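Local coordinates for transcriptional regulator URE2 (Saccharomyces cerevisiae, PDB 1K0D), which represses nitrogen-utilisation genes when nitrogen is plentiful by holding GATA-type transcriptional activators in the cytoplasm, and has glutathione peroxidase activity, at residues A168-L176 with D202-D210; D216-N224 with W243-V253. All blocks are in the same frame, centred on the assembly; numbering follows the deposited sequence.

Interaction 1. Residues A168-L176 with D202-D210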
ATOM      1  N   ALA B 168       0.810  13.787  14.737  1.00 33.72           N
ATOM      2  CA  ALA B 168       2.217  13.491  14.507  1.00 32.76           C
ATOM      3  C   ALA B 168       3.005  14.766  14.195  1.00 31.82           C
ATOM      4  O   ALA B 168       4.106  14.964  14.713  1.00 31.29           O
ATOM      5  CB  ALA B 168       2.365  12.489  13.369  1.00 30.42           C
ATOM      6  N   LEU B 169       2.445  15.625  13.348  1.00 30.18           N
ATOM      7  CA  LEU B 169       3.126  16.872  12.999  1.00 29.84           C
ATOM      8  C   LEU B 169       3.242  17.781  14.226  1.00 29.94           C
ATOM      9  O   LEU B 169       4.272  18.422  14.442  1.00 30.55           O
ATOM     10  CB  LEU B 169       2.379  17.595  11.873  1.00 26.61           C
ATOM     11  CG  LEU B 169       2.399  16.909  10.503  1.00 24.77           C
ATOM     12  CD1 LEU B 169       1.459  17.633   9.549  1.00 19.86           C
ATOM     13  CD2 LEU B 169       3.828  16.894   9.953  1.00 23.80           C
ATOM     14  N   ALA B 170       2.181  17.830  15.025  1.00 30.53           N
ATOM     15  CA  ALA B 170       2.170  18.639  16.238  1.00 32.17           C
ATOM     16  C   ALA B 170       3.264  18.164  17.190  1.00 33.71           C
ATOM     17  O   ALA B 170       3.991  18.974  17.761  1.00 33.95           O
ATOM     18  CB  ALA B 170       0.809  18.546  16.919  1.00 29.61           C
ATOM     19  N   GLU B 171       3.384  16.850  17.359  1.00 37.55           N
ATOM     20  CA  GLU B 171       4.405  16.297  18.249  1.00 40.36           C
ATOM     21  C   GLU B 171       5.815  16.605  17.762  1.00 41.04           C
ATOM     22  O   GLU B 171       6.709  16.839  18.573  1.00 40.91           O
ATOM     23  CB  GLU B 171       4.239  14.785  18.392  1.00 42.17           C
ATOM     24  CG  GLU B 171       2.954  14.367  19.078  1.00 48.52           C
ATOM     25  CD  GLU B 171       2.840  12.861  19.213  1.00 51.75           C
ATOM     26  OE1 GLU B 171       3.682  12.265  19.919  1.00 55.20           O
ATOM     27  OE2 GLU B 171       1.915  12.276  18.610  1.00 53.62           O
ATOM     28  N   ARG B 172       6.018  16.596  16.447  1.00 41.96           N
ATOM     29  CA  ARG B 172       7.336  16.893  15.884  1.00 44.39           C
ATOM     30  C   ARG B 172       7.704  18.341  16.208  1.00 46.01           C
ATOM     31  O   ARG B 172       8.861  18.656  16.481  1.00 45.51           O
ATOM     32  CB  ARG B 172       7.332  16.723  14.366  1.00 43.92           C
ATOM     33  CG  ARG B 172       6.961  15.347  13.866  1.00 43.73           C
ATOM     34  CD  ARG B 172       8.062  14.342  14.099  1.00 41.28           C
ATOM     35  NE  ARG B 172       7.693  13.058  13.516  1.00 43.06           N
ATOM     36  CZ  ARG B 172       6.680  12.306  13.940  1.00 42.17           C
ATOM     37  NH1 ARG B 172       5.935  12.712  14.964  1.00 41.67           N
ATOM     38  NH2 ARG B 172       6.405  11.159  13.332  1.00 37.33           N
ATOM     39  N   ARG B 173       6.708  19.217  16.164  1.00 47.69           N
ATOM     40  CA  ARG B 173       6.921  20.625  16.453  1.00 50.47           C
ATOM     41  C   ARG B 173       7.236  20.819  17.931  1.00 52.97           C
ATOM     42  O   ARG B 173       8.173  21.532  18.293  1.00 53.34           O
ATOM     43  CB  ARG B 173       5.678  21.419  16.068  1.00 47.11           C
ATOM     44  CG  ARG B 173       5.749  22.890  16.416  1.00 47.86           C
ATOM     45  CD  ARG B 173       4.974  23.695  15.396  1.00 46.29           C
ATOM     46  NE  ARG B 173       5.711  23.765  14.142  1.00 47.17           N
ATOM     47  CZ  ARG B 173       5.145  23.836  12.946  1.00 48.26           C
ATOM     48  NH1 ARG B 173       5.899  23.900  11.861  1.00 50.16           N
ATOM     49  NH2 ARG B 173       3.827  23.826  12.832  1.00 51.14           N
ATOM     50  N   GLU B 174       6.448  20.170  18.778  1.00 55.28           N
ATOM     51  CA  GLU B 174       6.625  20.244  20.219  1.00 58.03           C
ATOM     52  C   GLU B 174       8.047  19.843  20.608  1.00 59.77           C
ATOM     53  O   GLU B 174       8.638  20.421  21.520  1.00 59.64           O
ATOM     54  CB  GLU B 174       5.616  19.318  20.899  1.00 58.95           C
ATOM     55  CG  GLU B 174       5.728  19.248  22.404  1.00 63.85           C
ATOM     56  CD  GLU B 174       4.743  18.264  23.010  1.00 66.58           C
ATOM     57  OE1 GLU B 174       4.757  17.080  22.601  1.00 67.86           O
ATOM     58  OE2 GLU B 174       3.958  18.673  23.895  1.00 68.28           O
ATOM     59  N   ALA B 175       8.593  18.858  19.903  1.00 61.96           N
ATOM     60  CA  ALA B 175       9.941  18.367  20.175  1.00 64.19           C
ATOM     61  C   ALA B 175      11.023  19.370  19.792  1.00 66.38           C
ATOM     62  O   ALA B 175      12.076  19.424  20.427  1.00 66.78           O
ATOM     63  CB  ALA B 175      10.172  17.050  19.442  1.00 63.76           C
ATOM     64  N   LEU B 176      10.766  20.158  18.751  1.00 68.36           N
ATOM     65  CA  LEU B 176      11.730  21.155  18.298  1.00 70.26           C
ATOM     66  C   LEU B 176      11.722  22.380  19.197  1.00 71.12           C
ATOM     67  O   LEU B 176      12.778  22.903  19.553  1.00 71.79           O
ATOM     68  CB  LEU B 176      11.436  21.575  16.855  1.00 70.99           C
ATOM     69  CG  LEU B 176      11.864  20.586  15.767  1.00 72.02           C
ATOM     70  CD1 LEU B 176      11.384  21.072  14.412  1.00 72.36           C
ATOM     71  CD2 LEU B 176      13.379  20.439  15.775  1.00 71.94           C
ATOM     72  N   ASP B 202       6.815  28.426  13.016  1.00 57.30           N
ATOM     73  CA  ASP B 202       6.549  28.280  11.588  1.00 57.30           C
ATOM     74  C   ASP B 202       7.635  27.469  10.888  1.00 55.60           C
ATOM     75  O   ASP B 202       7.583  27.260   9.676  1.00 55.27           O
ATOM     76  CB  ASP B 202       6.434  29.650  10.918  1.00 60.11           C
ATOM     77  CG  ASP B 202       6.177  29.544   9.422  1.00 63.51           C
ATOM     78  OD1 ASP B 202       5.116  29.000   9.039  1.00 66.09           O
ATOM     79  OD2 ASP B 202       7.036  29.994   8.632  1.00 63.66           O
ATOM     80  N   TYR B 203       8.625  27.024  11.652  1.00 54.21           N
ATOM     81  CA  TYR B 203       9.705  26.218  11.098  1.00 52.45           C
ATOM     82  C   TYR B 203       9.086  24.957  10.477  1.00 49.29           C
ATOM     83  O   TYR B 203       8.175  24.359  11.051  1.00 47.91           O
ATOM     84  CB  TYR B 203      10.680  25.836  12.211  1.00 55.65           C
ATOM     85  CG  TYR B 203      11.766  24.877  11.785  1.00 59.81           C
ATOM     86  CD1 TYR B 203      12.828  25.297  10.982  1.00 60.83           C
ATOM     87  CD2 TYR B 203      11.726  23.539  12.182  1.00 61.35           C
ATOM     88  CE1 TYR B 203      13.826  24.402  10.584  1.00 62.30           C
ATOM     89  CE2 TYR B 203      12.716  22.640  11.790  1.00 63.24           C
ATOM     90  CZ  TYR B 203      13.760  23.077  10.994  1.00 63.21           C
ATOM     91  OH  TYR B 203      14.736  22.181  10.621  1.00 65.08           O
ATOM     92  N   PRO B 204       9.564  24.546   9.292  1.00 45.02           N
ATOM     93  CA  PRO B 204       9.025  23.351   8.633  1.00 42.83           C
ATOM     94  C   PRO B 204       9.227  22.063   9.428  1.00 40.52           C
ATOM     95  O   PRO B 204      10.319  21.780   9.913  1.00 40.04           O
ATOM     96  CB  PRO B 204       9.762  23.335   7.294  1.00 42.17           C
ATOM     97  CG  PRO B 204      11.069  23.965   7.633  1.00 43.62           C
ATOM     98  CD  PRO B 204      10.656  25.129   8.497  1.00 43.67           C
ATOM     99  N   VAL B 205       8.156  21.291   9.556  1.00 38.72           N
ATOM    100  CA  VAL B 205       8.189  20.035  10.291  1.00 37.70           C
ATOM    101  C   VAL B 205       7.818  18.870   9.365  1.00 34.52           C
ATOM    102  O   VAL B 205       6.900  18.981   8.556  1.00 32.42           O
ATOM    103  CB  VAL B 205       7.231  20.107  11.498  1.00 39.63           C
ATOM    104  CG1 VAL B 205       6.959  18.735  12.041  1.00 43.03           C
ATOM    105  CG2 VAL B 205       7.854  20.972  12.585  1.00 42.43           C
ATOM    106  N   TRP B 206       8.545  17.760   9.486  1.00 31.63           N
ATOM    107  CA  TRP B 206       8.316  16.590   8.641  1.00 29.43           C
ATOM    108  C   TRP B 206       8.034  15.322   9.432  1.00 28.52           C
ATOM    109  O   TRP B 206       8.402  15.212  10.598  1.00 29.30           O
ATOM    110  CB  TRP B 206       9.525  16.362   7.728  1.00 28.14           C
ATOM    111  CG  TRP B 206       9.936  17.592   6.994  1.00 29.88           C
ATOM    112  CD1 TRP B 206      11.045  18.360   7.231  1.00 30.35           C
ATOM    113  CD2 TRP B 206       9.222  18.238   5.933  1.00 30.07           C
ATOM    114  NE1 TRP B 206      11.063  19.441   6.383  1.00 31.01           N
ATOM    115  CE2 TRP B 206       9.956  19.393   5.575  1.00 30.53           C
ATOM    116  CE3 TRP B 206       8.028  17.954   5.249  1.00 29.91           C
ATOM    117  CZ2 TRP B 206       9.539  20.263   4.564  1.00 28.74           C
ATOM    118  CZ3 TRP B 206       7.612  18.818   4.244  1.00 26.42           C
ATOM    119  CH2 TRP B 206       8.368  19.960   3.911  1.00 29.68           C
ATOM    120  N   LEU B 207       7.390  14.360   8.777  1.00 27.46           N
ATOM    121  CA  LEU B 207       7.022  13.093   9.399  1.00 26.54           C
ATOM    122  C   LEU B 207       8.183  12.204   9.832  1.00 27.58           C
ATOM    123  O   LEU B 207       8.116  11.575  10.888  1.00 27.48           O
ATOM    124  CB  LEU B 207       6.107  12.299   8.463  1.00 26.07           C
ATOM    125  CG  LEU B 207       4.718  12.888   8.193  1.00 24.74           C
ATOM    126  CD1 LEU B 207       4.029  12.100   7.092  1.00 23.00           C
ATOM    127  CD2 LEU B 207       3.897  12.853   9.468  1.00 23.59           C
ATOM    128  N   VAL B 208       9.241  12.138   9.031  1.00 26.72           N
ATOM    129  CA  VAL B 208      10.369  11.287   9.382  1.00 27.56           C
ATOM    130  C   VAL B 208      11.733  11.972   9.323  1.00 28.87           C
ATOM    131  O   VAL B 208      12.037  12.719   8.390  1.00 28.20           O
ATOM    132  CB  VAL B 208      10.419  10.029   8.472  1.00 28.79           C
ATOM    133  CG1 VAL B 208      11.577   9.121   8.885  1.00 28.87           C
ATOM    134  CG2 VAL B 208       9.095   9.263   8.564  1.00 28.91           C
ATOM    135  N   GLY B 209      12.546  11.695  10.339  1.00 30.31           N
ATOM    136  CA  GLY B 209      13.895  12.231  10.421  1.00 33.48           C
ATOM    137  C   GLY B 209      14.103  13.706  10.136  1.00 36.01           C
ATOM    138  O   GLY B 209      15.152  14.095   9.622  1.00 36.63           O
ATOM    139  N   ASP B 210      13.112  14.526  10.460  1.00 37.50           N
ATOM    140  CA  ASP B 210      13.221  15.965  10.250  1.00 40.17           C
ATOM    141  C   ASP B 210      13.725  16.316   8.851  1.00 39.61           C
ATOM    142  O   ASP B 210      14.572  17.197   8.687  1.00 38.66           O
ATOM    143  CB  ASP B 210      14.161  16.567  11.301  1.00 43.54           C
ATOM    144  CG  ASP B 210      13.825  16.114  12.720  1.00 47.43           C
ATOM    145  OD1 ASP B 210      14.519  16.545  13.668  1.00 50.02           O
ATOM    146  OD2 ASP B 210      12.870  15.323  12.893  1.00 50.41           O
TER
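In the GST-like C-terminal domain, the last turns of helix 148-176 receive an irregular loop, 202-210, that leads toward helix 214-217; R172 and R173 tie the two together by gripping loop carbonyls. R172 takes hold of L207 O side-on, with both NE and NH2 at 3.0 Å from that one oxygen. The carbonyl lies close to the guanidinium plane, but the two donors reach it differently: NH2 meets a lone pair in the carbonyl plane, whereas NE stands 48° above that plane. A bend at chi2 (-73°) folds the chain over the loop, bringing CG to 3.6 Å from W206 O. R173 leaves the helix with CG anti to its backbone N (chi1 176°) and directs NH1 at Y203 O. This bond is modelled so short that its exact length is doubtful. Between the two arginines V205 points at the helix, its CG2 3.6 Å from R173 NH1 and its CG1 3.6 Å from L169 O. A leucine pair continues the apolar seam inward, where L169 CD2 lies 4.1 Å from L207 CD2 and A168 CB is 4.2 Å from the same methyl. At the outer end L176, poorly ordered, sets CD1 against the edge of the Y203 ring, while P204 CG lies above one face, offset toward its rim. W121 of helix 112-142 touches A168 on one segment and L207 on the other. Helix 238-248 adjoins both segments: E239 forms a salt bridge with R173 NH2, and W243 packs on L207.

Interaction 2. Residues D216-N224 with W243-V253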
ATOM      1  N   ASP B 216       6.033  12.369   3.174  1.00 23.56           N
ATOM      2  CA  ASP B 216       5.346  13.657   3.227  1.00 22.41           C
ATOM      3  C   ASP B 216       4.681  13.953   1.888  1.00 21.32           C
ATOM      4  O   ASP B 216       3.509  14.320   1.826  1.00 23.66           O
ATOM      5  CB  ASP B 216       6.333  14.791   3.532  1.00 21.13           C
ATOM      6  CG  ASP B 216       7.100  14.577   4.816  1.00 21.52           C
ATOM      7  OD1 ASP B 216       6.506  14.710   5.907  1.00 20.50           O
ATOM      8  OD2 ASP B 216       8.308  14.266   4.728  1.00 22.86           O
ATOM      9  N   LEU B 217       5.441  13.791   0.814  1.00 21.36           N
ATOM     10  CA  LEU B 217       4.949  14.074  -0.533  1.00 22.41           C
ATOM     11  C   LEU B 217       3.731  13.254  -0.976  1.00 23.93           C
ATOM     12  O   LEU B 217       2.888  13.751  -1.722  1.00 23.60           O
ATOM     13  CB  LEU B 217       6.089  13.896  -1.545  1.00 20.48           C
ATOM     14  CG  LEU B 217       7.265  14.881  -1.423  1.00 22.64           C
ATOM     15  CD1 LEU B 217       8.402  14.467  -2.351  1.00 21.56           C
ATOM     16  CD2 LEU B 217       6.787  16.290  -1.781  1.00 22.63           C
ATOM     17  N   ALA B 218       3.641  12.009  -0.516  1.00 21.63           N
ATOM     18  CA  ALA B 218       2.541  11.128  -0.892  1.00 22.77           C
ATOM     19  C   ALA B 218       1.156  11.679  -0.560  1.00 22.91           C
ATOM     20  O   ALA B 218       0.184  11.328  -1.221  1.00 22.68           O
ATOM     21  CB  ALA B 218       2.719   9.751  -0.231  1.00 21.65           C
ATOM     22  N   PHE B 219       1.063  12.527   0.461  1.00 23.81           N
ATOM     23  CA  PHE B 219      -0.235  13.084   0.868  1.00 25.72           C
ATOM     24  C   PHE B 219      -0.668  14.301   0.065  1.00 26.37           C
ATOM     25  O   PHE B 219      -1.860  14.583  -0.063  1.00 27.07           O
ATOM     26  CB  PHE B 219      -0.219  13.483   2.349  1.00 24.52           C
ATOM     27  CG  PHE B 219      -0.190  12.321   3.302  1.00 24.40           C
ATOM     28  CD1 PHE B 219       1.020  11.751   3.692  1.00 24.50           C
ATOM     29  CD2 PHE B 219      -1.381  11.796   3.814  1.00 22.76           C
ATOM     30  CE1 PHE B 219       1.049  10.675   4.578  1.00 24.32           C
ATOM     31  CE2 PHE B 219      -1.367  10.718   4.701  1.00 21.30           C
ATOM     32  CZ  PHE B 219      -0.149  10.154   5.086  1.00 22.46           C
ATOM     33  N   VAL B 220       0.315  15.011  -0.471  1.00 28.31           N
ATOM     34  CA  VAL B 220       0.090  16.234  -1.226  1.00 30.36           C
ATOM     35  C   VAL B 220      -1.023  16.258  -2.277  1.00 29.77           C
ATOM     36  O   VAL B 220      -1.882  17.134  -2.241  1.00 31.71           O
ATOM     37  CB  VAL B 220       1.418  16.711  -1.872  1.00 28.99           C
ATOM     38  CG1 VAL B 220       1.154  17.802  -2.886  1.00 32.53           C
ATOM     39  CG2 VAL B 220       2.345  17.238  -0.790  1.00 29.71           C
ATOM     40  N   PRO B 221      -1.029  15.300  -3.217  1.00 29.60           N
ATOM     41  CA  PRO B 221      -2.078  15.303  -4.244  1.00 30.46           C
ATOM     42  C   PRO B 221      -3.489  15.203  -3.686  1.00 30.98           C
ATOM     43  O   PRO B 221      -4.421  15.776  -4.240  1.00 29.64           O
ATOM     44  CB  PRO B 221      -1.722  14.097  -5.112  1.00 27.94           C
ATOM     45  CG  PRO B 221      -0.236  13.974  -4.929  1.00 29.70           C
ATOM     46  CD  PRO B 221      -0.077  14.203  -3.453  1.00 29.61           C
ATOM     47  N   TRP B 222      -3.637  14.472  -2.586  1.00 33.89           N
ATOM     48  CA  TRP B 222      -4.944  14.281  -1.970  1.00 35.34           C
ATOM     49  C   TRP B 222      -5.379  15.412  -1.055  1.00 37.96           C
ATOM     50  O   TRP B 222      -6.563  15.753  -1.004  1.00 38.26           O
ATOM     51  CB  TRP B 222      -4.967  12.966  -1.203  1.00 34.41           C
ATOM     52  CG  TRP B 222      -4.743  11.785  -2.082  1.00 34.24           C
ATOM     53  CD1 TRP B 222      -3.541  11.238  -2.445  1.00 32.68           C
ATOM     54  CD2 TRP B 222      -5.751  11.024  -2.749  1.00 33.35           C
ATOM     55  NE1 TRP B 222      -3.745  10.178  -3.300  1.00 31.96           N
ATOM     56  CE2 TRP B 222      -5.093  10.026  -3.502  1.00 32.38           C
ATOM     57  CE3 TRP B 222      -7.150  11.088  -2.786  1.00 33.67           C
ATOM     58  CZ2 TRP B 222      -5.789   9.096  -4.285  1.00 33.94           C
ATOM     59  CZ3 TRP B 222      -7.844  10.162  -3.565  1.00 34.75           C
ATOM     60  CH2 TRP B 222      -7.159   9.180  -4.302  1.00 34.90           C
ATOM     61  N   ASN B 223      -4.431  15.993  -0.325  1.00 40.75           N
ATOM     62  CA  ASN B 223      -4.771  17.094   0.570  1.00 42.15           C
ATOM     63  C   ASN B 223      -5.511  18.183  -0.209  1.00 41.66           C
ATOM     64  O   ASN B 223      -6.152  19.054   0.377  1.00 42.85           O
ATOM     65  CB  ASN B 223      -3.509  17.690   1.207  1.00 42.05           C
ATOM     66  CG  ASN B 223      -2.766  16.698   2.081  1.00 42.18           C
ATOM     67  OD1 ASN B 223      -3.374  15.921   2.814  1.00 39.52           O
ATOM     68  ND2 ASN B 223      -1.438  16.737   2.022  1.00 42.87           N
ATOM     69  N   ASN B 224      -5.427  18.116  -1.532  1.00 40.90           N
ATOM     70  CA  ASN B 224      -6.065  19.102  -2.402  1.00 41.65           C
ATOM     71  C   ASN B 224      -7.466  18.683  -2.851  1.00 40.64           C
ATOM     72  O   ASN B 224      -8.223  19.492  -3.384  1.00 41.99           O
ATOM     73  CB  ASN B 224      -5.189  19.326  -3.643  1.00 42.66           C
ATOM     74  CG  ASN B 224      -3.759  19.725  -3.292  1.00 45.04           C
ATOM     75  OD1 ASN B 224      -2.871  19.714  -4.149  1.00 47.55           O
ATOM     76  ND2 ASN B 224      -3.533  20.084  -2.033  1.00 44.67           N
ATOM     77  N   TRP B 243       2.378  22.233   6.592  1.00 29.46           N
ATOM     78  CA  TRP B 243       3.095  21.115   6.000  1.00 27.42           C
ATOM     79  C   TRP B 243       2.828  21.018   4.492  1.00 27.54           C
ATOM     80  O   TRP B 243       3.758  20.990   3.685  1.00 29.82           O
ATOM     81  CB  TRP B 243       2.628  19.865   6.742  1.00 29.04           C
ATOM     82  CG  TRP B 243       3.122  18.548   6.288  1.00 26.14           C
ATOM     83  CD1 TRP B 243       4.399  18.074   6.365  1.00 26.55           C
ATOM     84  CD2 TRP B 243       2.313  17.456   5.848  1.00 26.57           C
ATOM     85  NE1 TRP B 243       4.432  16.742   6.018  1.00 25.58           N
ATOM     86  CE2 TRP B 243       3.164  16.339   5.696  1.00 26.41           C
ATOM     87  CE3 TRP B 243       0.948  17.311   5.574  1.00 24.83           C
ATOM     88  CZ2 TRP B 243       2.689  15.088   5.283  1.00 26.09           C
ATOM     89  CZ3 TRP B 243       0.477  16.066   5.164  1.00 26.47           C
ATOM     90  CH2 TRP B 243       1.346  14.972   5.025  1.00 25.75           C
ATOM     91  N   THR B 244       1.556  20.981   4.113  1.00 27.15           N
ATOM     92  CA  THR B 244       1.187  20.896   2.705  1.00 28.91           C
ATOM     93  C   THR B 244       1.629  22.141   1.940  1.00 29.20           C
ATOM     94  O   THR B 244       2.091  22.043   0.803  1.00 27.99           O
ATOM     95  CB  THR B 244      -0.339  20.745   2.529  1.00 30.56           C
ATOM     96  OG1 THR B 244      -0.825  19.743   3.427  1.00 34.47           O
ATOM     97  CG2 THR B 244      -0.672  20.328   1.097  1.00 30.59           C
ATOM     98  N   LYS B 245       1.489  23.314   2.555  1.00 29.98           N
ATOM     99  CA  LYS B 245       1.898  24.549   1.882  1.00 31.15           C
ATOM    100  C   LYS B 245       3.399  24.626   1.654  1.00 29.72           C
ATOM    101  O   LYS B 245       3.850  25.154   0.639  1.00 31.02           O
ATOM    102  CB  LYS B 245       1.420  25.783   2.654  1.00 32.73           C
ATOM    103  CG  LYS B 245      -0.024  26.156   2.340  1.00 37.63           C
ATOM    104  CD  LYS B 245      -0.218  26.320   0.837  1.00 41.29           C
ATOM    105  CE  LYS B 245      -1.627  26.778   0.484  1.00 44.89           C
ATOM    106  NZ  LYS B 245      -1.893  28.181   0.913  1.00 46.36           N
ATOM    107  N   HIS B 246       4.180  24.108   2.593  1.00 28.73           N
ATOM    108  CA  HIS B 246       5.623  24.122   2.421  1.00 28.80           C
ATOM    109  C   HIS B 246       5.954  23.311   1.174  1.00 28.01           C
ATOM    110  O   HIS B 246       6.768  23.723   0.354  1.00 27.86           O
ATOM    111  CB  HIS B 246       6.325  23.494   3.627  1.00 31.87           C
ATOM    112  CG  HIS B 246       6.633  24.461   4.728  1.00 35.45           C
ATOM    113  ND1 HIS B 246       7.471  25.542   4.556  1.00 37.70           N
ATOM    114  CD2 HIS B 246       6.256  24.481   6.028  1.00 36.61           C
ATOM    115  CE1 HIS B 246       7.599  26.183   5.704  1.00 37.60           C
ATOM    116  NE2 HIS B 246       6.872  25.561   6.614  1.00 37.54           N
ATOM    117  N   MET B 247       5.300  22.164   1.021  1.00 26.76           N
ATOM    118  CA  MET B 247       5.555  21.297  -0.126  1.00 26.49           C
ATOM    119  C   MET B 247       5.052  21.887  -1.447  1.00 26.84           C
ATOM    120  O   MET B 247       5.722  21.779  -2.474  1.00 26.66           O
ATOM    121  CB  MET B 247       4.936  19.910   0.116  1.00 25.91           C
ATOM    122  CG  MET B 247       5.510  19.177   1.342  1.00 24.16           C
ATOM    123  SD  MET B 247       5.075  17.414   1.421  1.00 27.16           S
ATOM    124  CE  MET B 247       3.517  17.495   2.337  1.00 26.95           C
ATOM    125  N   MET B 248       3.879  22.512  -1.413  1.00 27.39           N
ATOM    126  CA  MET B 248       3.299  23.126  -2.604  1.00 31.36           C
ATOM    127  C   MET B 248       4.142  24.278  -3.167  1.00 30.06           C
ATOM    128  O   MET B 248       3.944  24.682  -4.307  1.00 30.07           O
ATOM    129  CB  MET B 248       1.882  23.638  -2.301  1.00 33.59           C
ATOM    130  CG  MET B 248       0.849  22.550  -2.031  1.00 40.77           C
ATOM    131  SD  MET B 248       0.196  21.788  -3.538  1.00 50.49           S
ATOM    132  CE  MET B 248       1.545  20.732  -3.966  1.00 50.42           C
ATOM    133  N   ARG B 249       5.078  24.805  -2.378  1.00 30.14           N
ATOM    134  CA  ARG B 249       5.922  25.905  -2.847  1.00 30.38           C
ATOM    135  C   ARG B 249       7.207  25.432  -3.518  1.00 29.58           C
ATOM    136  O   ARG B 249       7.949  26.240  -4.082  1.00 28.55           O
ATOM    137  CB  ARG B 249       6.288  26.839  -1.692  1.00 33.47           C
ATOM    138  CG  ARG B 249       5.086  27.406  -0.973  1.00 37.44           C
ATOM    139  CD  ARG B 249       5.466  28.512  -0.012  1.00 41.93           C
ATOM    140  NE  ARG B 249       4.282  28.987   0.697  1.00 47.36           N
ATOM    141  CZ  ARG B 249       3.920  28.584   1.911  1.00 46.68           C
ATOM    142  NH1 ARG B 249       4.659  27.700   2.571  1.00 45.79           N
ATOM    143  NH2 ARG B 249       2.803  29.052   2.453  1.00 47.66           N
ATOM    144  N   ARG B 250       7.479  24.131  -3.457  1.00 27.17           N
ATOM    145  CA  ARG B 250       8.691  23.596  -4.072  1.00 26.68           C
ATOM    146  C   ARG B 250       8.565  23.545  -5.595  1.00 26.23           C
ATOM    147  O   ARG B 250       7.557  23.085  -6.139  1.00 26.99           O
ATOM    148  CB  ARG B 250       8.989  22.201  -3.513  1.00 27.61           C
ATOM    149  CG  ARG B 250       9.158  22.170  -1.992  1.00 28.02           C
ATOM    150  CD  ARG B 250       9.397  20.759  -1.512  1.00 27.84           C
ATOM    151  NE  ARG B 250      10.597  20.190  -2.121  1.00 30.09           N
ATOM    152  CZ  ARG B 250      11.828  20.329  -1.634  1.00 28.63           C
ATOM    153  NH1 ARG B 250      12.035  21.021  -0.517  1.00 25.95           N
ATOM    154  NH2 ARG B 250      12.849  19.767  -2.260  1.00 26.12           N
ATOM    155  N   PRO B 251       9.593  24.017  -6.308  1.00 27.25           N
ATOM    156  CA  PRO B 251       9.544  24.008  -7.771  1.00 27.72           C
ATOM    157  C   PRO B 251       9.176  22.661  -8.388  1.00 28.87           C
ATOM    158  O   PRO B 251       8.252  22.576  -9.211  1.00 28.10           O
ATOM    159  CB  PRO B 251      10.946  24.464  -8.161  1.00 27.86           C
ATOM    160  CG  PRO B 251      11.269  25.441  -7.081  1.00 27.77           C
ATOM    161  CD  PRO B 251      10.811  24.699  -5.831  1.00 27.94           C
ATOM    162  N   ALA B 252       9.896  21.611  -8.002  1.00 27.06           N
ATOM    163  CA  ALA B 252       9.627  20.286  -8.547  1.00 27.17           C
ATOM    164  C   ALA B 252       8.159  19.893  -8.390  1.00 24.36           C
ATOM    165  O   ALA B 252       7.574  19.312  -9.298  1.00 25.68           O
ATOM    166  CB  ALA B 252      10.535  19.246  -7.894  1.00 25.85           C
ATOM    167  N   VAL B 253       7.563  20.229  -7.251  1.00 25.56           N
ATOM    168  CA  VAL B 253       6.162  19.903  -7.000  1.00 25.53           C
ATOM    169  C   VAL B 253       5.235  20.739  -7.886  1.00 28.21           C
ATOM    170  O   VAL B 253       4.287  20.219  -8.476  1.00 28.04           O
ATOM    171  CB  VAL B 253       5.788  20.131  -5.515  1.00 25.68           C
ATOM    172  CG1 VAL B 253       4.300  19.880  -5.307  1.00 26.74           C
ATOM    173  CG2 VAL B 253       6.599  19.198  -4.617  1.00 22.72           C
TER
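One hydrogen bond and a methionine-rich apolar interface join D216 and the residues after it to W243 and the turns that follow. The polar link runs from W243 NE1 to D216 OD1, 2.9 Å long and nearly straight (166°). The acceptor lies in the indole plane, whereas the N-H reaches OD1 on its anti side, 30° out of the carboxylate plane. OD2 of the same aspartate accepts from T213 N, just before helix 214-217, the aspartate half of the N-capping box known in the GST fold.

In the apolar part, M247, one turn on from W243, bends at chi3 (-89°) and lays CE over the centre of the indole, 3.6 Å above its plane, a CH-pi form of Met-aromatic contact. Its SD meets D216 CB at 3.6 Å and L217 CD2 at 3.8 Å; V220 CG2 is pressed against M247 CE at 3.3 Å, tighter than usual for two carbons. L217 CD2 touches V253 CG2.

F219 CB approaches W243 CH2 at 3.4 Å, the two rings inclined to each other. N223 crosses T244 at a slant; ND2 and OG1 come near without a hydrogen bond, and N223 OD1 pairs with Y162 OH, T244 OG1 with V240 O.

Chemically, three N-H donors, W243 NE1 and L207 N on OD1 and T213 N on OD2, probably favour the ionised form of this buried carboxylate and fix its rotation.

In the fold
The two contacts meet at D216. Its OD1 lies 3.0 Å from L207 N, a probable hydrogen bond, so L207 offers its carbonyl to interaction 1 and its amide to interaction 2. W206 CE3 is 3.5 Å from D216 CG, and V205 O lies 3.4 Å from W243 CD1, making loop 202-210 the bridge between helix 148-176 and the core around helix 238-248. The contacts are about 16 Å apart, centre to centre. Interaction 1 is remote from the glutathione site. Interaction 2 is nearer: the F219 side chain is about 10 Å from that of N30 and about 12 Å from bound glutathione, near the pocket without lining it.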